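Long-range contacts in glutamate receptor kainate-like protein (Pleurobrachia bachei, PDB 4ZDM), which probably forms a subunit of a ctenophore glycine-activated ion channel, whose ligand-binding domain binds the amino acid glycine: residues A[145-150]-A[189-194]; A[7-12]-A[53-58]; A[61-66]-A[75-80]. One frame throughout, in Å; residues are numbered along the deposited sequence. Where two conformers were deposited one is given.

Contact 1. Residues A[145-150]-A[189-194]; sequences DSRNPE and IDEIPG. With NA (sodium ion), chain E; GLY (glycine), chain B.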
loop_
_atom_site.group_PDB
_atom_site.type_symbol
_atom_site.label_atom_id
_atom_site.label_comp_id
_atom_site.label_asym_id
_atom_site.label_seq_id
_atom_site.Cartn_x
_atom_site.Cartn_y
_atom_site.Cartn_z
ATOM N N ASP A 145 -7.981 1.643 26.582
ATOM C CA ASP A 145 -6.975 0.643 26.264
ATOM C C ASP A 145 -6.239 1.002 24.989
ATOM O O ASP A 145 -6.842 1.448 24.014
ATOM C CB ASP A 145 -7.613 -0.737 26.078
ATOM C CG ASP A 145 -6.607 -1.793 25.658
ATOM O OD1 ASP A 145 -5.875 -2.284 26.539
ATOM O OD2 ASP A 145 -6.509 -2.079 24.456
ATOM N N SER A 146 -4.927 0.771 25.003
ATOM C CA SER A 146 -4.066 0.916 23.813
ATOM C C SER A 146 -4.074 2.337 23.276
ATOM O O SER A 146 -3.894 2.563 22.082
ATOM C CB SER A 146 -4.454 -0.077 22.719
ATOM O OG SER A 146 -4.210 -1.423 23.158
ATOM N N ARG A 147 -4.175 3.310 24.166
ATOM C CA ARG A 147 -4.083 4.716 23.831
ATOM C C ARG A 147 -3.004 5.327 24.737
ATOM O O ARG A 147 -2.634 4.744 25.736
ATOM C CB ARG A 147 -5.457 5.387 24.019
ATOM C CG ARG A 147 -5.575 6.773 23.521
ATOM C CD ARG A 147 -6.927 7.349 23.905
ATOM N NE ARG A 147 -7.096 8.780 23.733
ATOM C CZ ARG A 147 -7.494 9.355 22.625
ATOM N NH1 ARG A 147 -7.641 8.652 21.502
ATOM N NH2 ARG A 147 -7.679 10.671 22.630
ATOM N N ASN A 148 -2.448 6.475 24.353
ATOM C CA ASN A 148 -1.295 7.035 25.056
ATOM C C ASN A 148 -1.434 7.293 26.561
ATOM O O ASN A 148 -0.491 7.010 27.294
ATOM C CB ASN A 148 -0.916 8.321 24.336
ATOM C CG ASN A 148 0.121 9.150 25.086
ATOM O OD1 ASN A 148 1.288 8.781 25.207
ATOM N ND2 ASN A 148 -0.317 10.320 25.573
ATOM N N PRO A 149 -2.575 7.796 27.069
ATOM C CA PRO A 149 -2.600 7.990 28.526
ATOM C C PRO A 149 -2.305 6.725 29.335
ATOM O O PRO A 149 -1.496 6.829 30.246
ATOM C CB PRO A 149 -4.024 8.529 28.790
ATOM C CG PRO A 149 -4.353 9.222 27.465
ATOM C CD PRO A 149 -3.806 8.304 26.439
ATOM N N GLU A 150 -2.899 5.575 28.988
ATOM C CA GLU A 150 -2.645 4.324 29.693
ATOM C C GLU A 150 -1.156 4.014 29.572
ATOM O O GLU A 150 -0.537 3.668 30.575
ATOM C CB GLU A 150 -3.473 3.192 29.112
ATOM C CG GLU A 150 -3.242 1.841 29.790
ATOM C CD GLU A 150 -3.799 0.664 28.992
ATOM O OE1 GLU A 150 -3.557 0.552 27.762
ATOM O OE2 GLU A 150 -4.486 -0.164 29.627
ATOM N N ILE A 189 -9.402 10.026 32.420
ATOM C CA ILE A 189 -8.071 10.594 32.278
ATOM C C ILE A 189 -7.642 10.431 30.812
ATOM O O ILE A 189 -7.405 9.303 30.372
ATOM C CB ILE A 189 -7.044 9.959 33.223
ATOM C CG1 ILE A 189 -7.470 10.115 34.686
ATOM C CG2 ILE A 189 -5.694 10.597 32.963
ATOM C CD1 ILE A 189 -6.673 9.230 35.645
ATOM N N ASP A 190 -7.586 11.538 30.090
ATOM C CA ASP A 190 -7.212 11.486 28.674
ATOM C C ASP A 190 -6.543 12.795 28.281
ATOM O O ASP A 190 -5.935 13.442 29.109
ATOM C CB ASP A 190 -8.426 11.118 27.827
ATOM C CG ASP A 190 -8.041 10.464 26.499
ATOM O OD1 ASP A 190 -7.777 11.171 25.525
ATOM O OD2 ASP A 190 -8.014 9.224 26.447
ATOM N N GLU A 191 -6.561 13.121 26.996
ATOM C CA GLU A 191 -5.631 14.103 26.447
ATOM C C GLU A 191 -6.240 15.451 26.181
ATOM O O GLU A 191 -7.247 15.581 25.489
ATOM C CB GLU A 191 -5.027 13.606 25.121
ATOM C CG GLU A 191 -4.328 12.238 25.263
ATOM C CD GLU A 191 -3.626 11.777 23.980
ATOM O OE1 GLU A 191 -3.966 12.311 22.890
ATOM O OE2 GLU A 191 -2.726 10.900 24.112
ATOM N N ILE A 192 -5.561 16.486 26.660
ATOM C CA ILE A 192 -5.838 17.841 26.253
ATOM C C ILE A 192 -4.927 18.096 25.058
ATOM O O ILE A 192 -3.889 17.469 24.956
ATOM C CB ILE A 192 -5.575 18.841 27.385
ATOM C CG1 ILE A 192 -4.109 18.764 27.787
ATOM C CG2 ILE A 192 -6.479 18.549 28.610
ATOM C CD1 ILE A 192 -3.520 20.036 28.195
ATOM N N PRO A 193 -5.303 19.003 24.167
ATOM C CA PRO A 193 -6.534 19.808 24.178
ATOM C C PRO A 193 -7.767 19.094 23.704
ATOM O O PRO A 193 -8.879 19.611 23.868
ATOM C CB PRO A 193 -6.186 20.958 23.209
ATOM C CG PRO A 193 -5.270 20.361 22.264
ATOM C CD PRO A 193 -4.411 19.383 23.056
ATOM N N GLY A 194 -7.606 17.939 23.097
ATOM C CA GLY A 194 -8.754 17.306 22.453
ATOM C C GLY A 194 -9.944 17.105 23.368
ATOM O O GLY A 194 -11.098 17.275 22.927
HETATM NA NA NA E . -5.731 -2.011 28.926
HETATM N N GLY B . -3.780 10.677 20.617
HETATM C CA GLY B . -3.980 9.331 21.213
HETATM C C GLY B . -2.827 8.405 21.052
HETATM O O GLY B . -2.810 7.296 21.610
HETATM O OXT GLY B . -1.839 8.731 20.327
HETATM O O HOH W 1 -4.543 -3.542 30.732
#

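Contact 2. Residues A[7-12]-A[53-58]; sequences GMHLRL and NFTYNF. With SO4 (sulfate ion), chain D.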
loop_
_atom_site.group_PDB
_atom_site.type_symbol
_atom_site.label_atom_id
_atom_site.label_comp_id
_atom_site.label_asym_id
_atom_site.label_seq_id
_atom_site.Cartn_x
_atom_site.Cartn_y
_atom_site.Cartn_z
ATOM N N GLY A 7 5.068 12.174 -7.016
ATOM C CA GLY A 7 3.906 11.373 -7.256
ATOM C C GLY A 7 3.841 10.013 -6.594
ATOM O O GLY A 7 3.056 9.122 -6.942
ATOM N N MET A 8 4.657 9.834 -5.579
ATOM C CA MET A 8 4.572 8.653 -4.717
ATOM C C MET A 8 3.173 8.507 -4.174
ATOM O O MET A 8 2.534 9.489 -3.846
ATOM C CB MET A 8 5.557 8.784 -3.521
ATOM C CG MET A 8 5.712 7.569 -2.650
ATOM S SD MET A 8 6.917 7.963 -1.322
ATOM C CE MET A 8 7.074 6.307 -0.639
ATOM N N HIS A 9 2.743 7.269 -3.992
ATOM C CA HIS A 9 1.474 6.954 -3.354
ATOM C C HIS A 9 1.693 6.507 -1.924
ATOM O O HIS A 9 2.465 5.535 -1.723
ATOM C CB HIS A 9 0.790 5.837 -4.129
ATOM C CG HIS A 9 -0.572 5.580 -3.633
ATOM N ND1 HIS A 9 -1.602 6.473 -3.823
ATOM C CD2 HIS A 9 -1.085 4.551 -2.912
ATOM C CE1 HIS A 9 -2.687 6.034 -3.197
ATOM N NE2 HIS A 9 -2.405 4.846 -2.677
ATOM N N LEU A 10 1.017 7.136 -0.988
ATOM C CA LEU A 10 1.069 6.776 0.430
ATOM C C LEU A 10 -0.247 6.324 0.967
ATOM O O LEU A 10 -1.299 6.853 0.580
ATOM C CB LEU A 10 1.554 7.961 1.261
ATOM C CG LEU A 10 2.892 8.578 0.903
ATOM C CD1 LEU A 10 3.136 9.809 1.822
ATOM C CD2 LEU A 10 4.023 7.591 1.024
ATOM N N ARG A 11 -0.235 5.337 1.847
ATOM C CA ARG A 11 -1.402 4.948 2.613
ATOM C C ARG A 11 -1.218 5.549 4.002
ATOM O O ARG A 11 -0.180 5.426 4.634
ATOM C CB ARG A 11 -1.578 3.449 2.712
ATOM C CG ARG A 11 -2.140 2.800 1.470
ATOM C CD ARG A 11 -1.051 2.444 0.480
ATOM N NE ARG A 11 -1.630 1.673 -0.635
ATOM C CZ ARG A 11 -0.931 1.139 -1.614
ATOM N NH1 ARG A 11 0.379 1.232 -1.642
ATOM N NH2 ARG A 11 -1.572 0.501 -2.572
ATOM N N LEU A 12 -2.240 6.252 4.471
ATOM C CA LEU A 12 -2.166 7.025 5.702
ATOM C C LEU A 12 -3.140 6.454 6.717
ATOM O O LEU A 12 -4.334 6.295 6.455
ATOM C CB LEU A 12 -2.447 8.502 5.435
ATOM C CG LEU A 12 -1.528 9.137 4.410
ATOM C CD1 LEU A 12 -1.928 10.582 4.207
ATOM C CD2 LEU A 12 -0.070 9.055 4.697
ATOM N N ASN A 53 3.745 16.576 -3.172
ATOM C CA ASN A 53 3.454 15.853 -4.425
ATOM C C ASN A 53 3.364 14.359 -4.217
ATOM O O ASN A 53 4.120 13.576 -4.785
ATOM C CB ASN A 53 4.509 16.160 -5.474
ATOM C CG ASN A 53 4.080 15.780 -6.864
ATOM O OD1 ASN A 53 2.957 15.476 -7.116
ATOM N ND2 ASN A 53 5.035 15.804 -7.772
ATOM N N PHE A 54 2.429 13.979 -3.385
ATOM C CA PHE A 54 2.089 12.570 -3.203
ATOM C C PHE A 54 0.596 12.380 -3.316
ATOM O O PHE A 54 -0.184 13.320 -3.077
ATOM C CB PHE A 54 2.590 11.952 -1.868
ATOM C CG PHE A 54 2.021 12.527 -0.611
ATOM C CD1 PHE A 54 0.807 12.148 -0.121
ATOM C CD2 PHE A 54 2.768 13.416 0.116
ATOM C CE1 PHE A 54 0.313 12.629 1.095
ATOM C CE2 PHE A 54 2.324 13.869 1.341
ATOM C CZ PHE A 54 1.093 13.500 1.827
ATOM N N THR A 55 0.192 11.181 -3.739
ATOM C CA THR A 55 -1.191 10.783 -3.710
ATOM C C THR A 55 -1.409 9.916 -2.468
ATOM O O THR A 55 -0.434 9.366 -1.908
ATOM C CB THR A 55 -1.635 10.017 -4.953
ATOM O OG1 THR A 55 -0.878 8.837 -5.094
ATOM C CG2 THR A 55 -1.492 10.864 -6.183
ATOM N N TYR A 56 -2.650 9.769 -1.996
ATOM C CA TYR A 56 -2.905 9.057 -0.771
ATOM C C TYR A 56 -4.329 8.600 -0.621
ATOM O O TYR A 56 -5.274 9.173 -1.236
ATOM C CB TYR A 56 -2.532 9.921 0.437
ATOM C CG TYR A 56 -3.393 11.143 0.599
ATOM C CD1 TYR A 56 -3.133 12.284 -0.168
ATOM C CD2 TYR A 56 -4.404 11.184 1.538
ATOM C CE1 TYR A 56 -3.934 13.445 -0.033
ATOM C CE2 TYR A 56 -5.183 12.335 1.688
ATOM C CZ TYR A 56 -4.930 13.429 0.912
ATOM O OH TYR A 56 -5.686 14.599 1.035
ATOM N N ASN A 57 -4.483 7.546 0.179
ATOM C CA ASN A 57 -5.748 7.130 0.723
ATOM C C ASN A 57 -5.604 6.866 2.193
ATOM O O ASN A 57 -4.456 6.819 2.720
ATOM C CB ASN A 57 -6.301 5.892 0.021
ATOM C CG ASN A 57 -6.772 6.225 -1.376
ATOM O OD1 ASN A 57 -7.652 7.059 -1.560
ATOM N ND2 ASN A 57 -6.099 5.680 -2.391
ATOM N N PHE A 58 -6.719 6.720 2.886
ATOM C CA PHE A 58 -6.718 6.485 4.308
ATOM C C PHE A 58 -7.000 5.047 4.624
ATOM O O PHE A 58 -7.824 4.391 3.936
ATOM C CB PHE A 58 -7.817 7.339 4.984
ATOM C CG PHE A 58 -7.587 8.821 4.990
ATOM C CD1 PHE A 58 -6.333 9.391 4.893
ATOM C CD2 PHE A 58 -8.666 9.710 5.153
ATOM C CE1 PHE A 58 -6.158 10.746 4.946
ATOM C CE2 PHE A 58 -8.472 11.053 5.195
ATOM C CZ PHE A 58 -7.232 11.592 5.073
HETATM S S SO4 D . -5.027 2.241 -1.851
HETATM O O1 SO4 D . -6.348 2.157 -1.138
HETATM O O2 SO4 D . -4.285 0.985 -1.591
HETATM O O3 SO4 D . -4.272 3.398 -1.260
HETATM O O4 SO4 D . -5.184 2.441 -3.296
HETATM O O HOH W 2 0.613 8.223 -7.247
#

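Contact 3. Residues A[61-66]-A[75-80]; sequences PEDLKF and EWNGLI. With GLY (glycine), chain B.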
loop_
_atom_site.group_PDB
_atom_site.type_symbol
_atom_site.label_atom_id
_atom_site.label_comp_id
_atom_site.label_asym_id
_atom_site.label_seq_id
_atom_site.Cartn_x
_atom_site.Cartn_y
_atom_site.Cartn_z
ATOM N N PRO A 61 -7.539 1.069 11.100
ATOM C CA PRO A 61 -7.279 -0.291 11.589
ATOM C C PRO A 61 -8.554 -0.984 11.982
ATOM O O PRO A 61 -9.453 -0.381 12.554
ATOM C CB PRO A 61 -6.390 -0.081 12.812
ATOM C CG PRO A 61 -6.605 1.330 13.193
ATOM C CD PRO A 61 -6.924 2.090 11.945
ATOM N N GLU A 62 -8.595 -2.282 11.708
ATOM C CA GLU A 62 -9.769 -3.070 12.080
ATOM C C GLU A 62 -10.129 -2.943 13.563
ATOM O O GLU A 62 -11.311 -2.886 13.938
ATOM C CB GLU A 62 -9.519 -4.536 11.712
ATOM C CG GLU A 62 -9.137 -4.714 10.250
ATOM C CD GLU A 62 -8.922 -6.164 9.865
ATOM O OE1 GLU A 62 -9.479 -7.059 10.546
ATOM O OE2 GLU A 62 -8.193 -6.401 8.878
ATOM N N ASP A 63 -9.105 -2.914 14.411
ATOM C CA ASP A 63 -9.311 -2.894 15.855
ATOM C C ASP A 63 -9.613 -1.532 16.462
ATOM O O ASP A 63 -9.934 -1.457 17.656
ATOM C CB ASP A 63 -8.116 -3.563 16.553
ATOM C CG ASP A 63 -6.791 -2.789 16.480
ATOM O OD1 ASP A 63 -6.823 -1.611 16.049
ATOM O OD2 ASP A 63 -5.767 -3.434 16.845
ATOM N N LEU A 64 -9.571 -0.485 15.630
ATOM C CA LEU A 64 -9.876 0.870 16.024
ATOM C C LEU A 64 -9.067 1.327 17.253
ATOM O O LEU A 64 -9.482 2.199 18.035
ATOM C CB LEU A 64 -11.377 1.002 16.244
ATOM C CG LEU A 64 -12.210 1.067 14.969
ATOM C CD1 LEU A 64 -13.687 0.965 15.366
ATOM C CD2 LEU A 64 -11.951 2.339 14.177
ATOM N N LYS A 65 -7.831 0.841 17.368
ATOM C CA LYS A 65 -6.933 1.210 18.458
ATOM C C LYS A 65 -5.800 2.124 17.977
ATOM O O LYS A 65 -5.324 1.983 16.850
ATOM C CB LYS A 65 -6.304 -0.019 19.107
ATOM C CG LYS A 65 -7.334 -0.948 19.842
ATOM C CD LYS A 65 -6.696 -2.178 20.308
ATOM C CE LYS A 65 -7.732 -3.090 20.972
ATOM N NZ LYS A 65 -7.096 -4.392 21.307
ATOM N N PHE A 66 -5.390 3.058 18.818
ATOM C CA PHE A 66 -4.294 3.951 18.415
ATOM C C PHE A 66 -2.985 3.208 18.399
ATOM O O PHE A 66 -2.242 3.239 17.425
ATOM C CB PHE A 66 -4.250 5.177 19.335
ATOM C CG PHE A 66 -5.194 6.260 18.917
ATOM C CD1 PHE A 66 -6.579 6.129 19.065
ATOM C CD2 PHE A 66 -4.735 7.427 18.322
ATOM C CE1 PHE A 66 -7.429 7.128 18.591
ATOM C CE2 PHE A 66 -5.602 8.430 17.904
ATOM C CZ PHE A 66 -6.965 8.252 18.037
ATOM N N GLU A 75 4.522 -7.036 20.785
ATOM C CA GLU A 75 3.770 -6.784 19.527
ATOM C C GLU A 75 2.651 -5.748 19.595
ATOM O O GLU A 75 1.598 -5.887 20.223
ATOM C CB GLU A 75 3.142 -8.050 18.983
ATOM C CG GLU A 75 4.103 -8.897 18.172
ATOM C CD GLU A 75 3.374 -9.853 17.260
ATOM O OE1 GLU A 75 2.217 -10.209 17.578
ATOM O OE2 GLU A 75 3.941 -10.235 16.213
ATOM N N TRP A 76 2.813 -4.767 18.735
ATOM C CA TRP A 76 1.851 -3.668 18.705
ATOM C C TRP A 76 0.505 -4.013 18.081
ATOM O O TRP A 76 0.390 -4.991 17.311
ATOM C CB TRP A 76 2.491 -2.539 17.902
ATOM C CG TRP A 76 3.651 -1.886 18.580
ATOM C CD1 TRP A 76 4.960 -2.187 18.400
ATOM C CD2 TRP A 76 3.611 -0.836 19.543
ATOM N NE1 TRP A 76 5.730 -1.402 19.187
ATOM C CE2 TRP A 76 4.933 -0.547 19.896
ATOM C CE3 TRP A 76 2.581 -0.096 20.127
ATOM C CZ2 TRP A 76 5.259 0.429 20.837
ATOM C CZ3 TRP A 76 2.897 0.872 21.056
ATOM C CH2 TRP A 76 4.206 1.121 21.421
ATOM N N ASN A 77 -0.508 -3.201 18.359
ATOM C CA ASN A 77 -1.807 -3.275 17.706
ATOM C C ASN A 77 -2.154 -1.917 17.092
ATOM O O ASN A 77 -1.269 -1.035 17.003
ATOM C CB ASN A 77 -2.888 -3.729 18.724
ATOM C CG ASN A 77 -3.018 -2.795 19.886
ATOM O OD1 ASN A 77 -2.725 -1.615 19.775
ATOM N ND2 ASN A 77 -3.455 -3.320 21.048
ATOM N N GLY A 78 -3.358 -1.770 16.560
ATOM C CA GLY A 78 -3.841 -0.474 16.132
ATOM C C GLY A 78 -3.096 0.131 14.966
ATOM O O GLY A 78 -2.571 -0.557 14.062
ATOM N N LEU A 79 -3.043 1.454 14.972
ATOM C CA LEU A 79 -2.390 2.191 13.907
ATOM C C LEU A 79 -0.915 1.828 13.792
ATOM O O LEU A 79 -0.355 1.766 12.710
ATOM C CB LEU A 79 -2.483 3.679 14.163
ATOM C CG LEU A 79 -3.882 4.298 14.108
ATOM C CD1 LEU A 79 -3.949 5.641 14.848
ATOM C CD2 LEU A 79 -4.274 4.484 12.680
ATOM N N ILE A 80 -0.269 1.632 14.933
ATOM C CA ILE A 80 1.170 1.351 14.936
ATOM C C ILE A 80 1.443 -0.008 14.332
ATOM O O ILE A 80 2.418 -0.123 13.561
ATOM C CB ILE A 80 1.738 1.543 16.359
ATOM C CG1 ILE A 80 1.536 3.016 16.775
ATOM C CG2 ILE A 80 3.221 1.139 16.438
ATOM C CD1 ILE A 80 2.005 3.378 18.125
HETATM N N GLY B . -3.780 10.677 20.617
HETATM C CA GLY B . -3.980 9.331 21.213
HETATM C C GLY B . -2.827 8.405 21.052
HETATM O O GLY B . -2.810 7.296 21.610
HETATM O OXT GLY B . -1.839 8.731 20.327
HETATM O O HOH W 3 -4.385 -6.261 20.756
#

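Contact 1. Residues A[145-150]-A[189-194]
Arg147 and Asp190 form a buried salt bridge beside the bound glycine. Arg147 NH2 lies 2.9 Å from Asp190 OD1, which receives it on the syn lone pair and close to the guanidinium plane; NE adds two weak bonds to the same carboxylate. With CG anti to the backbone N (chi1 -171°) and the chain extended as far as NE, the guanidinium lies flat under the ligand, whose CA rests over its centre; Glu17 takes NH1. Glu191 divides its carboxylate: OE1 accepts from the ligand N at 2.8 Å, while OE2 is met on its anti side, but tilted out of the carboxylate plane, by Asn148 ND2 at 2.9 Å and also bonds Ser96. Pro149 packs its ring against the aliphatic part of Glu191, CG lying 3.7 Å from Glu191 CG. This dense half contrasts with the more exposed end, where Asp145 OD1 (2.4 Å) and Glu150 OE2 (2.3 Å) bind a sodium ion with a water. The backbone N of Asn148, at the start of helix 148-155, donates to the ligand O. Strand 186-192 runs between strands 112-121 and 140-144, and helix 174-182 covers Arg147 and Asp190 through Tyr174.

Contact 2. Residues A[7-12]-A[53-58]
Strands 8-12 and 54-58 run parallel, their axes approaching to 4.5 Å at an angle of 25°, and a ladder of backbone bonds joins them in which Leu10 is held through both its N and its O, which straddle Tyr56, the N donating to Thr55 O at 2.8 Å and the O accepting from Asn57 N. Ahead of the ladder, Gly7 N donates to Asn53 O; Gly7 has positive phi, where a side chain would be jammed against the preceding carbonyl. On one face of the sheet lie His9, Arg11, Thr55 and Asn57. The His9 ring is gripped at its edge from both nitrogens: ND1 pairs with Thr55 OG1 at 2.8 Å, and NE2 points almost straight at sulfate O3 (2.8 Å, 173°). With both nitrogens engaged, the ring's rotation is fixed. Asn57 ND2 reaches the same O3, while Arg11, bent at chi2 (87°), brings NE and NH2 onto O2 and lays its guanidinium over His9 CD2. This sulfate, probably from the crystallisation liquor, is also bound by Arg32 of the second subunit.

The other face is apolar. Leu10 CD1 sits over the Phe54 ring, 3.8 Å from its centroid, a CH-pi contact nearly on the ring normal. Leu12 CD1 packs on Tyr56 CD2 at 3.7 Å, and Leu12 CB meets Phe58 CD1. Helix 40-52, the crossover connecting the two strands, covers this apolar face through Val45 and Ser49, and strand 90-92 flanks strand 8-13 as its other parallel neighbour.

Contact 3. Residues A[61-66]-A[75-80]
Asp63 turns its carboxylate onto the backbone at Gly78, placed there by a first torsion (chi1 69°) that sets CG between the backbone N and the carbonyl carbon. OD2 takes Gly78 N at 2.9 Å on its syn lone pair, while OD1 is met from above the carboxylate plane by Lys65 N at 3.0 Å, closing an Asx turn. The carboxylate and the Asn77 amide stand nearly perpendicular, their planes 87° apart. Replacing Asp63 with an alanine removes both acceptors and would probably leave Gly78 N and Lys65 N without these mates, freeing the loop to shift. The extended Lys65 chain crosses Asn77 at about a right angle, CD lying 3.5 Å from ND2, and a water accepts from ND2 and, weakly, from Lys65 NZ. Asn77 OD1 bonds Gly68 N. Gly78 lies so close under Lys65 O that a CB would clash with it, and its phi is positive (66°). Leu79 N donates to Lys65 O at 3.0 Å and weakly to Phe66 O. The two methyls of Leu79 part: CD2 packs on Pro61 CD at 3.6 Å, CD1 on Phe66 CD2 at 4.0 Å. Phe66 lines the glycine pocket, its CB 3.4 Å from the ligand O. The loop after strand 54-59 thus packs against the beginning of helix 78-84, with strand 90-92 behind Leu79 through Ile91 and helix 99-102 beside Phe66 through Arg101.

How the contacts relate
Contact 2 closes first along the chain, then contact 3, then contact 1. Strand 54-59 of contact 2 leads directly into contact 3, centred about 20 Å away. Contacts 1 and 3, centred about 15 Å apart, touch each other and the same bound glycine: Ser146 OG lies 2.9 Å from Asn77 ND2, a probable hydrogen bond, and Phe66 makes a cation-pi contact with Arg147. Contacts 1 and 2 reach the same mixed sheet, centres about 28 Å apart. As in ionotropic glutamate receptors, the domain has two lobes: contacts 2 and 3 belong to the one built mainly from the earlier chain, contact 1 to the other, and glycine between contacts 1 and 3 probably helps hold them together.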